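Local coordinates for protein acyl-coenzyme A oxidase 3 (Yarrowia lipolytica, PDB 5YS9) that oxidises acyl-CoA substrates to trans-2-enoyl-CoA with an FAD cofactor, passing the electrons to oxygen to form hydrogen peroxide in peroxisomal fatty acid beta-oxidation, at residues S407-W417 with F551-L562. Numbering follows the deposited sequence.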
# COMPACT_ATOMS: atom_id res chain seq x y z
N SER A 407 -10.53 -23.56 -4.43
CA SER A 407 -9.46 -23.23 -3.51
C SER A 407 -8.49 -22.27 -4.16
O SER A 407 -7.80 -21.53 -3.51
CB SER A 407 -8.75 -24.50 -3.09
OG SER A 407 -9.03 -24.77 -1.75
N SER A 408 -8.47 -22.34 -5.47
CA SER A 408 -7.65 -21.50 -6.31
C SER A 408 -8.00 -20.05 -6.14
O SER A 408 -7.14 -19.20 -6.13
CB SER A 408 -7.93 -21.85 -7.75
OG SER A 408 -6.79 -22.36 -8.35
N ALA A 409 -9.28 -19.77 -6.03
CA ALA A 409 -9.71 -18.40 -5.92
C ALA A 409 -9.15 -17.76 -4.68
O ALA A 409 -8.64 -16.67 -4.74
CB ALA A 409 -11.22 -18.32 -5.92
N GLY A 410 -9.20 -18.46 -3.56
CA GLY A 410 -8.69 -17.89 -2.32
C GLY A 410 -7.19 -17.67 -2.31
O GLY A 410 -6.70 -16.64 -1.88
N LEU A 411 -6.47 -18.67 -2.80
CA LEU A 411 -5.03 -18.58 -2.90
C LEU A 411 -4.57 -17.40 -3.79
O LEU A 411 -3.67 -16.66 -3.39
CB LEU A 411 -4.47 -19.87 -3.46
CG LEU A 411 -3.82 -20.93 -2.56
CD1 LEU A 411 -4.02 -20.81 -1.09
CD2 LEU A 411 -4.29 -22.32 -3.00
N LYS A 412 -5.17 -17.25 -4.96
CA LYS A 412 -4.93 -16.07 -5.79
C LYS A 412 -5.18 -14.78 -5.00
O LYS A 412 -4.32 -13.91 -4.98
CB LYS A 412 -5.78 -16.07 -7.07
CG LYS A 412 -5.43 -14.93 -8.01
CD LYS A 412 -6.26 -13.68 -7.77
CE LYS A 412 -5.90 -12.60 -8.76
NZ LYS A 412 -6.73 -11.39 -8.57
N ALA A 413 -6.35 -14.67 -4.36
CA ALA A 413 -6.73 -13.45 -3.65
C ALA A 413 -5.70 -13.08 -2.61
O ALA A 413 -5.12 -12.00 -2.68
CB ALA A 413 -8.09 -13.55 -3.01
N PHE A 414 -5.44 -14.02 -1.70
CA PHE A 414 -4.59 -13.76 -0.54
C PHE A 414 -3.09 -13.66 -0.81
O PHE A 414 -2.40 -12.88 -0.14
CB PHE A 414 -4.92 -14.74 0.61
CG PHE A 414 -6.23 -14.42 1.27
CD1 PHE A 414 -6.32 -13.33 2.13
CD2 PHE A 414 -7.40 -15.14 0.97
CE1 PHE A 414 -7.53 -12.99 2.73
CE2 PHE A 414 -8.62 -14.81 1.56
CZ PHE A 414 -8.69 -13.73 2.43
N THR A 415 -2.59 -14.43 -1.77
CA THR A 415 -1.19 -14.36 -2.12
C THR A 415 -0.93 -13.06 -2.89
O THR A 415 0.13 -12.47 -2.79
CB THR A 415 -0.64 -15.62 -2.89
OG1 THR A 415 -1.30 -15.82 -4.16
CG2 THR A 415 -0.75 -16.86 -2.05
N THR A 416 -1.89 -12.59 -3.67
CA THR A 416 -1.69 -11.29 -4.31
C THR A 416 -1.70 -10.16 -3.29
O THR A 416 -0.77 -9.36 -3.28
CB THR A 416 -2.59 -11.04 -5.53
OG1 THR A 416 -3.97 -11.13 -5.19
CG2 THR A 416 -2.24 -12.05 -6.58
N TRP A 417 -2.71 -10.12 -2.41
CA TRP A 417 -2.71 -9.14 -1.32
C TRP A 417 -1.46 -9.22 -0.42
O TRP A 417 -0.90 -8.19 -0.03
CB TRP A 417 -3.93 -9.28 -0.42
CG TRP A 417 -5.17 -8.60 -0.86
CD1 TRP A 417 -5.31 -7.38 -1.51
CD2 TRP A 417 -6.48 -9.08 -0.65
NE1 TRP A 417 -6.63 -7.09 -1.72
CE2 TRP A 417 -7.38 -8.11 -1.18
CE3 TRP A 417 -7.00 -10.24 -0.06
CZ2 TRP A 417 -8.76 -8.27 -1.13
CZ3 TRP A 417 -8.40 -10.39 -0.01
CH2 TRP A 417 -9.25 -9.41 -0.54
N PHE A 551 -16.70 -14.26 3.58
CA PHE A 551 -15.36 -13.73 3.51
C PHE A 551 -14.42 -14.38 4.52
O PHE A 551 -13.30 -14.79 4.16
CB PHE A 551 -15.32 -12.18 3.69
CG PHE A 551 -13.96 -11.60 3.38
CD1 PHE A 551 -12.99 -11.51 4.35
CD2 PHE A 551 -13.63 -11.25 2.08
CE1 PHE A 551 -11.73 -11.04 4.06
CE2 PHE A 551 -12.36 -10.77 1.78
CZ PHE A 551 -11.41 -10.68 2.77
N GLN A 552 -14.85 -14.44 5.79
CA GLN A 552 -14.07 -15.10 6.85
C GLN A 552 -13.76 -16.59 6.51
O GLN A 552 -12.60 -17.05 6.63
CB GLN A 552 -14.79 -14.99 8.21
CG GLN A 552 -14.66 -13.66 8.93
CD GLN A 552 -13.28 -13.49 9.56
OE1 GLN A 552 -12.54 -12.57 9.19
NE2 GLN A 552 -12.93 -14.39 10.50
N CYS A 553 -14.77 -17.33 6.08
CA CYS A 553 -14.55 -18.69 5.61
C CYS A 553 -13.51 -18.76 4.52
O CYS A 553 -12.61 -19.59 4.60
CB CYS A 553 -15.85 -19.31 5.14
SG CYS A 553 -17.04 -19.64 6.48
N ALA A 554 -13.59 -17.88 3.53
CA ALA A 554 -12.57 -17.85 2.45
C ALA A 554 -11.19 -17.62 3.05
O ALA A 554 -10.19 -18.25 2.66
CB ALA A 554 -12.89 -16.75 1.44
N LYS A 555 -11.14 -16.72 4.01
CA LYS A 555 -9.88 -16.33 4.63
C LYS A 555 -9.30 -17.46 5.47
O LYS A 555 -8.12 -17.74 5.36
CB LYS A 555 -10.07 -15.10 5.50
CG LYS A 555 -8.78 -14.46 5.97
CD LYS A 555 -8.89 -13.81 7.34
CE LYS A 555 -8.82 -12.31 7.27
NZ LYS A 555 -8.76 -11.78 8.66
N ILE A 556 -10.11 -18.10 6.30
CA ILE A 556 -9.57 -19.10 7.20
C ILE A 556 -9.18 -20.35 6.43
O ILE A 556 -8.13 -20.94 6.66
CB ILE A 556 -10.49 -19.40 8.40
CG1 ILE A 556 -10.64 -18.15 9.26
CG2 ILE A 556 -9.88 -20.47 9.29
CD1 ILE A 556 -12.01 -17.98 9.88
N HIS A 557 -10.00 -20.73 5.47
CA HIS A 557 -9.68 -21.88 4.65
C HIS A 557 -8.37 -21.71 3.83
O HIS A 557 -7.58 -22.66 3.72
CB HIS A 557 -10.89 -22.18 3.76
CG HIS A 557 -10.63 -23.17 2.67
ND1 HIS A 557 -10.62 -24.53 2.88
CD2 HIS A 557 -10.42 -22.99 1.34
CE1 HIS A 557 -10.41 -25.14 1.73
NE2 HIS A 557 -10.30 -24.23 0.77
N THR A 558 -8.18 -20.53 3.25
CA THR A 558 -6.98 -20.23 2.51
C THR A 558 -5.74 -20.26 3.43
O THR A 558 -4.68 -20.79 3.09
CB THR A 558 -7.13 -18.87 1.78
OG1 THR A 558 -8.31 -18.92 0.95
CG2 THR A 558 -5.90 -18.57 0.87
N ARG A 559 -5.88 -19.73 4.63
CA ARG A 559 -4.76 -19.73 5.53
C ARG A 559 -4.30 -21.13 5.93
O ARG A 559 -3.08 -21.44 6.00
CB ARG A 559 -5.12 -18.92 6.79
CG ARG A 559 -3.91 -18.45 7.55
CD ARG A 559 -2.81 -18.04 6.56
NE ARG A 559 -1.91 -17.09 7.16
CZ ARG A 559 -2.03 -15.78 7.10
NH1 ARG A 559 -3.02 -15.22 6.49
NH2 ARG A 559 -1.15 -15.04 7.71
N LYS A 560 -5.30 -21.95 6.19
CA LYS A 560 -5.12 -23.34 6.51
C LYS A 560 -4.51 -24.06 5.33
O LYS A 560 -3.62 -24.86 5.51
CB LYS A 560 -6.47 -23.94 6.93
CG LYS A 560 -6.51 -25.44 6.99
CD LYS A 560 -7.31 -26.02 5.84
CE LYS A 560 -6.45 -26.92 4.98
NZ LYS A 560 -6.90 -26.89 3.56
N HIS A 561 -4.96 -23.76 4.12
CA HIS A 561 -4.31 -24.36 2.94
C HIS A 561 -2.80 -24.02 2.76
O HIS A 561 -2.01 -24.89 2.41
CB HIS A 561 -5.13 -24.12 1.64
CG HIS A 561 -4.84 -25.13 0.58
ND1 HIS A 561 -5.08 -26.48 0.76
CD2 HIS A 561 -4.25 -25.01 -0.63
CE1 HIS A 561 -4.68 -27.15 -0.31
NE2 HIS A 561 -4.17 -26.28 -1.17
N LEU A 562 -2.41 -22.76 3.00
CA LEU A 562 -0.97 -22.35 3.02
C LEU A 562 -0.14 -23.13 4.03
O LEU A 562 0.95 -23.55 3.73
CB LEU A 562 -0.84 -20.83 3.35
CG LEU A 562 -1.25 -19.86 2.22
CD1 LEU A 562 -1.71 -18.52 2.75
CD2 LEU A 562 -0.10 -19.70 1.25
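Phe-414 enters the neighbouring helix as a knob into a hole formed by Phe-551, Ala-554, Lys-555 and Thr-558. Its chi1 of -73° sets CG anti to the carbonyl carbon, and CZ of its ring lies 3.6 Å from CG of Lys-555 while CD2 lies 3.7 Å from CG2 of Thr-558. Lysine suits this wall because its methylene groups pack on the ring while the bent chain carries the ammonium away. The ring of Phe-551 lies beyond the far end of Phe-414 and presents its edge to Trp-417; CZ of Phe-551 lies 4.1 Å from CZ3 of Trp-417. Trp-417 in turn covers one face of Phe-414 near the rim. Toward the other end, Leu-411 divides its methyls: CD1 meets CG2 of Thr-558 at 3.5 Å, and CD2 meets the ring edge of His-561.

Where the backbones come nearest, Gly-410 faces Thr-558, and their CA atoms are 5.6 Å apart. A residue without a side chain fits here, since OG1 of Thr-558 comes within 3.4 Å of CA of Gly-410. That hydroxyl donates to the carbonyl of Ala-554, one turn back, which lets threonine turn a polar atom inward with its proton already used.

One hydrogen bond joins the segments: NE2 of His-557 donates to OG of Ser-407 (2.9 Å, N-H...O angle 153°). With ND1 bonded to Tyr-488 OH, both ring nitrogens of this buried histidine are engaged.

The two segments, parts of helices 391-428 and 547-573, cross nearly perpendicularly (-86°) and join the C-alpha1 region to the C-terminal helical region. The Trp-417 side chain is about 8 Å from a bound FAD, and its NE1 bonds Gln-428 of the second subunit, an FAD-pocket residue; Tyr-350 of that subunit stacks on Phe-551. Helices 300-330, 349-385 and 458-477 pack around them.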